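Local coordinates for molybdopterin-guanine dinucleotide biosynthesis protein A (MobA) (Archaeoglobus fulgidus, PDB 3NGW) that probably transfers the guanylyl group of GTP to molybdopterin during molybdenum cofactor biosynthesis, at residues V42-E48 against A60-W64; G84-V88 against L101-Y105. All blocks are in the same frame, centred on the assembly; numbering follows the deposited sequence.

Interaction 1: V42-E48 against A60-W64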
# COMPACT_ATOMS: atom_id res chain seq x y z
N VAL A 42 -7.51 -1.61 -7.14
CA VAL A 42 -7.80 -0.20 -7.38
C VAL A 42 -6.52 0.52 -6.97
O VAL A 42 -5.82 0.08 -6.07
CB VAL A 42 -8.98 0.37 -6.55
CG1 VAL A 42 -10.27 -0.29 -6.96
CG2 VAL A 42 -8.71 0.21 -5.06
N PHE A 43 -6.21 1.60 -7.67
CA PHE A 43 -5.04 2.38 -7.36
C PHE A 43 -5.54 3.67 -6.74
O PHE A 43 -6.25 4.45 -7.38
CB PHE A 43 -4.25 2.63 -8.64
CG PHE A 43 -3.69 1.38 -9.24
CD1 PHE A 43 -2.42 0.93 -8.88
CD2 PHE A 43 -4.45 0.62 -10.11
CE1 PHE A 43 -1.92 -0.29 -9.39
CE2 PHE A 43 -3.97 -0.59 -10.63
CZ PHE A 43 -2.70 -1.05 -10.26
N VAL A 44 -5.18 3.88 -5.47
CA VAL A 44 -5.62 5.05 -4.73
C VAL A 44 -4.69 6.24 -4.86
O VAL A 44 -3.56 6.24 -4.36
CB VAL A 44 -5.78 4.71 -3.24
CG1 VAL A 44 -6.44 5.88 -2.51
CG2 VAL A 44 -6.60 3.44 -3.09
N CYS A 45 -5.17 7.27 -5.55
CA CYS A 45 -4.42 8.49 -5.80
C CYS A 45 -4.63 9.50 -4.69
O CYS A 45 -5.59 9.40 -3.92
CB CYS A 45 -4.85 9.10 -7.13
SG CYS A 45 -4.79 7.94 -8.50
N ARG A 46 -3.74 10.49 -4.61
CA ARG A 46 -3.85 11.52 -3.58
C ARG A 46 -5.04 12.45 -3.79
O ARG A 46 -5.55 13.03 -2.84
CB ARG A 46 -2.56 12.34 -3.51
CG ARG A 46 -2.16 12.92 -4.82
CD ARG A 46 -0.94 13.78 -4.68
NE ARG A 46 -0.46 14.15 -6.00
CZ ARG A 46 0.45 13.47 -6.68
NH1 ARG A 46 1.01 12.38 -6.17
NH2 ARG A 46 0.78 13.87 -7.90
N ASP A 47 -5.47 12.59 -5.05
CA ASP A 47 -6.61 13.43 -5.38
C ASP A 47 -7.10 13.09 -6.78
O ASP A 47 -6.41 12.40 -7.52
CB ASP A 47 -6.25 14.92 -5.30
CG ASP A 47 -5.10 15.28 -6.21
OD1 ASP A 47 -4.51 16.36 -6.01
OD2 ASP A 47 -4.78 14.50 -7.12
N GLU A 48 -8.29 13.57 -7.12
CA GLU A 48 -8.90 13.29 -8.42
C GLU A 48 -8.03 13.77 -9.57
O GLU A 48 -8.05 13.21 -10.66
CB GLU A 48 -10.28 13.95 -8.47
CG GLU A 48 -11.02 13.77 -9.78
CD GLU A 48 -12.49 14.15 -9.67
OE1 GLU A 48 -12.81 15.20 -9.07
OE2 GLU A 48 -13.34 13.41 -10.20
N ALA A 60 -6.90 1.41 -15.93
CA ALA A 60 -6.97 0.75 -14.63
C ALA A 60 -7.95 1.55 -13.78
O ALA A 60 -8.37 2.62 -14.18
CB ALA A 60 -5.59 0.73 -13.96
N GLU A 61 -8.32 1.02 -12.63
CA GLU A 61 -9.26 1.69 -11.75
C GLU A 61 -8.54 2.65 -10.79
O GLU A 61 -7.88 2.20 -9.84
CB GLU A 61 -10.05 0.62 -10.98
CG GLU A 61 -11.09 1.14 -9.99
CD GLU A 61 -12.51 1.10 -10.52
OE1 GLU A 61 -12.77 1.73 -11.57
OE2 GLU A 61 -13.37 0.45 -9.90
N PHE A 62 -8.63 3.95 -11.04
CA PHE A 62 -8.00 4.94 -10.17
C PHE A 62 -9.04 5.66 -9.35
O PHE A 62 -9.96 6.28 -9.89
CB PHE A 62 -7.22 5.97 -10.99
CG PHE A 62 -6.05 5.40 -11.72
CD1 PHE A 62 -6.14 5.15 -13.09
CD2 PHE A 62 -4.89 5.06 -11.05
CE1 PHE A 62 -5.09 4.58 -13.79
CE2 PHE A 62 -3.82 4.48 -11.74
CZ PHE A 62 -3.93 4.23 -13.12
N ILE A 63 -8.90 5.58 -8.03
CA ILE A 63 -9.84 6.22 -7.12
C ILE A 63 -9.13 7.22 -6.20
O ILE A 63 -7.90 7.34 -6.23
CB ILE A 63 -10.58 5.14 -6.29
CG1 ILE A 63 -9.59 4.37 -5.41
CG2 ILE A 63 -11.27 4.16 -7.23
CD1 ILE A 63 -10.25 3.41 -4.43
N TRP A 64 -9.90 7.93 -5.38
CA TRP A 64 -9.35 8.92 -4.47
C TRP A 64 -10.33 9.14 -3.32
O TRP A 64 -11.50 8.76 -3.43
CB TRP A 64 -9.12 10.23 -5.23
CG TRP A 64 -10.38 10.85 -5.79
CD1 TRP A 64 -11.23 11.70 -5.14
CD2 TRP A 64 -10.96 10.62 -7.08
NE1 TRP A 64 -12.30 12.02 -5.95
CE2 TRP A 64 -12.15 11.37 -7.15
CE3 TRP A 64 -10.58 9.86 -8.19
CZ2 TRP A 64 -12.97 11.38 -8.27
CZ3 TRP A 64 -11.39 9.87 -9.32
CH2 TRP A 64 -12.58 10.63 -9.35

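Interaction 2: G84-V88 against L101-Y105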
# COMPACT_ATOMS: atom_id res chain seq x y z
N GLY A 84 -14.69 -2.38 0.19
CA GLY A 84 -14.57 -3.18 1.39
C GLY A 84 -13.18 -3.64 1.80
O GLY A 84 -12.19 -2.94 1.57
N SER A 85 -13.12 -4.83 2.40
CA SER A 85 -11.86 -5.41 2.87
C SER A 85 -10.90 -5.61 1.71
O SER A 85 -11.31 -5.89 0.58
CB SER A 85 -12.12 -6.76 3.56
OG SER A 85 -12.43 -7.79 2.64
N CYS A 86 -9.62 -5.45 2.00
CA CYS A 86 -8.58 -5.59 0.99
C CYS A 86 -7.25 -5.60 1.69
O CYS A 86 -7.17 -5.44 2.90
CB CYS A 86 -8.61 -4.40 0.05
SG CYS A 86 -8.31 -2.81 0.90
N VAL A 87 -6.20 -5.80 0.90
CA VAL A 87 -4.84 -5.76 1.40
C VAL A 87 -4.28 -4.50 0.77
O VAL A 87 -4.56 -4.23 -0.40
CB VAL A 87 -4.00 -6.99 0.97
CG1 VAL A 87 -4.37 -8.19 1.82
CG2 VAL A 87 -4.25 -7.29 -0.50
N VAL A 88 -3.54 -3.72 1.55
CA VAL A 88 -2.96 -2.47 1.07
C VAL A 88 -1.48 -2.67 0.75
O VAL A 88 -0.79 -3.42 1.43
CB VAL A 88 -3.11 -1.35 2.11
CG1 VAL A 88 -2.44 -0.07 1.62
CG2 VAL A 88 -4.59 -1.09 2.38
N LEU A 101 1.05 -11.18 -0.17
CA LEU A 101 -0.24 -10.52 -0.10
C LEU A 101 -1.38 -11.51 0.03
O LEU A 101 -2.26 -11.37 0.88
CB LEU A 101 -0.47 -9.64 -1.33
CG LEU A 101 0.19 -8.25 -1.29
CD1 LEU A 101 0.07 -7.57 -2.63
CD2 LEU A 101 -0.48 -7.41 -0.20
N GLU A 102 -1.36 -12.53 -0.82
CA GLU A 102 -2.39 -13.56 -0.80
C GLU A 102 -2.50 -14.12 0.62
O GLU A 102 -3.60 -14.28 1.16
CB GLU A 102 -2.03 -14.66 -1.80
CG GLU A 102 -3.23 -15.25 -2.51
CD GLU A 102 -3.33 -14.83 -3.98
OE1 GLU A 102 -4.47 -14.68 -4.48
OE2 GLU A 102 -2.27 -14.68 -4.63
N HIS A 103 -1.36 -14.42 1.23
CA HIS A 103 -1.36 -14.95 2.59
C HIS A 103 -2.00 -13.97 3.57
O HIS A 103 -2.91 -14.33 4.32
CB HIS A 103 0.07 -15.27 3.03
CG HIS A 103 0.16 -15.89 4.38
ND1 HIS A 103 -0.41 -17.11 4.69
CD2 HIS A 103 0.75 -15.45 5.52
CE1 HIS A 103 -0.18 -17.40 5.95
NE2 HIS A 103 0.52 -16.41 6.49
N LEU A 104 -1.54 -12.71 3.55
CA LEU A 104 -2.07 -11.69 4.44
C LEU A 104 -3.59 -11.56 4.35
O LEU A 104 -4.27 -11.46 5.38
CB LEU A 104 -1.41 -10.33 4.14
CG LEU A 104 0.07 -10.23 4.52
CD1 LEU A 104 0.62 -8.85 4.16
CD2 LEU A 104 0.22 -10.49 6.02
N TYR A 105 -4.13 -11.56 3.13
CA TYR A 105 -5.57 -11.43 2.91
C TYR A 105 -6.33 -12.60 3.50
O TYR A 105 -7.29 -12.42 4.26
CB TYR A 105 -5.88 -11.35 1.42
CG TYR A 105 -7.29 -10.92 1.14
CD1 TYR A 105 -7.69 -9.60 1.37
CD2 TYR A 105 -8.24 -11.81 0.64
CE1 TYR A 105 -8.99 -9.19 1.12
CE2 TYR A 105 -9.55 -11.41 0.38
CZ TYR A 105 -9.92 -10.09 0.62
OH TYR A 105 -11.21 -9.67 0.38

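Interaction 1: V42-E48 against A60-W64
Phe43 and Phe62 sit abreast on neighbouring parallel strands, their side chains on one face of the sheet. Each ring carbon CG is placed beside its own backbone N (chi1 -65° in both), so the rings lean alike, yet their planes are 42° apart and the approach is oblique: Phe62 CD2 rests on Phe43 CB at 3.5 Å. Cys45 SG makes a sulfur-aromatic contact, its small, polarisable thiol packing obliquely against the Phe62 ring, 3.8 Å from Phe62 CD2. Helix 48-55 lies against Phe62, and Val32 and Leu33 of helix 28-36 against Phe43. The segments belong to a beta-alpha-beta unit, in which helix 48-55 links strand 40-44 to strand 62-63 at one end of the Rossmann-like sheet of a GT-A domain. Three backbone bonds pair the strands: Phe43 N to Glu61 O at 2.8 Å, Ile63 N to Phe43 O, and Cys45 N to Ile63 O. On the other face Ile63 swings CG1 between its backbone N and carbonyl carbon (chi1 63°), which brings CD1 within 3.6 Å of Val42 CG2 and also against Val44 CG2; helix 72-83 covers these branched residues. Past the strands, Glu48 lays CB and CG over one face of Trp64, a CH-pi contact; its carboxylate is modelled too close to the ring, so that end is doubtful. Asp47 caps helix 48-55 through Gln50 N.

Interaction 2: G84-V88 against L101-Y105
Val87 points toward segment 101-105 of helix 98-111 and divides its two methyl groups between the helix residues one turn apart. CG1, beside the backbone N (chi1 -78°), reaches Tyr105, lying 3.5 Å from Tyr105 CB and almost as close to Tyr105 CA, with Leu104 CB a little farther off at 4.3 Å. CG2 and CB turn to Leu101 instead, whose CD2 is 3.7 Å from Val87 CB. A valine suits this place: its branching at CB gives two short apolar arms, and beta-branched residues are at home in strands. Leu101 starts out beside the strand rather than facing it, and its longer chain carries CD2 across.

Tyr105 has the other large share of the buried surface. With CG anti to the backbone N (chi1 -167°), the ring is carried along the strand toward its beginning, presenting its edge to the backbone; CE1 lies 3.6 Å from Cys86 CA, and Cys86 N lies near the ring plane. The phenol oxygen ends beside Ser85, with Tyr105 OH and Ser85 OG 3.2 Å apart. Ser85 OG is hydrogen-bonded to Glu109 OE2, farther along the same helix.

Strand 86-90 is central in the sheet, between strands 2-6 and 129-130, and helix 98-111 packs on one face of it, the layered alpha/beta build of the GT-A-type, MobA-like domain. The axes of strand 86-88 and helix 101-105 pass 8.4 Å apart, their directions 131° apart. Met1 closes over Val87, Leu101 and Tyr105 together. The chemistry is thus graded: aliphatic contacts hold the buried part through shape and exclusion of water, while tyrosine, partly exposed, combines an apolar ring with a hydroxyl that can remain among polar groups toward the margin.

How the interactions relate
From the N terminus, the chain first lays down strand 2-6, which comes to lie between strands 40-44 and 86-90. Interaction 1 closes a short loop when strand 62-63 returns beside strand 40-44 after helix 48-55, forming an outer part of the sheet. The chain then runs through helix 72-83 into strand 86-90, and interaction 2 closes a second loop when helix 98-111 folds back over that strand. The loops follow in series, neither nested nor crossed. The centres of interactions 1 and 2 are about 18 Å apart, and the nearest atoms of interactions 1 and 2 are about 7 Å apart, without touching. One joins strand to strand, the other helix to strand, within the same sheet.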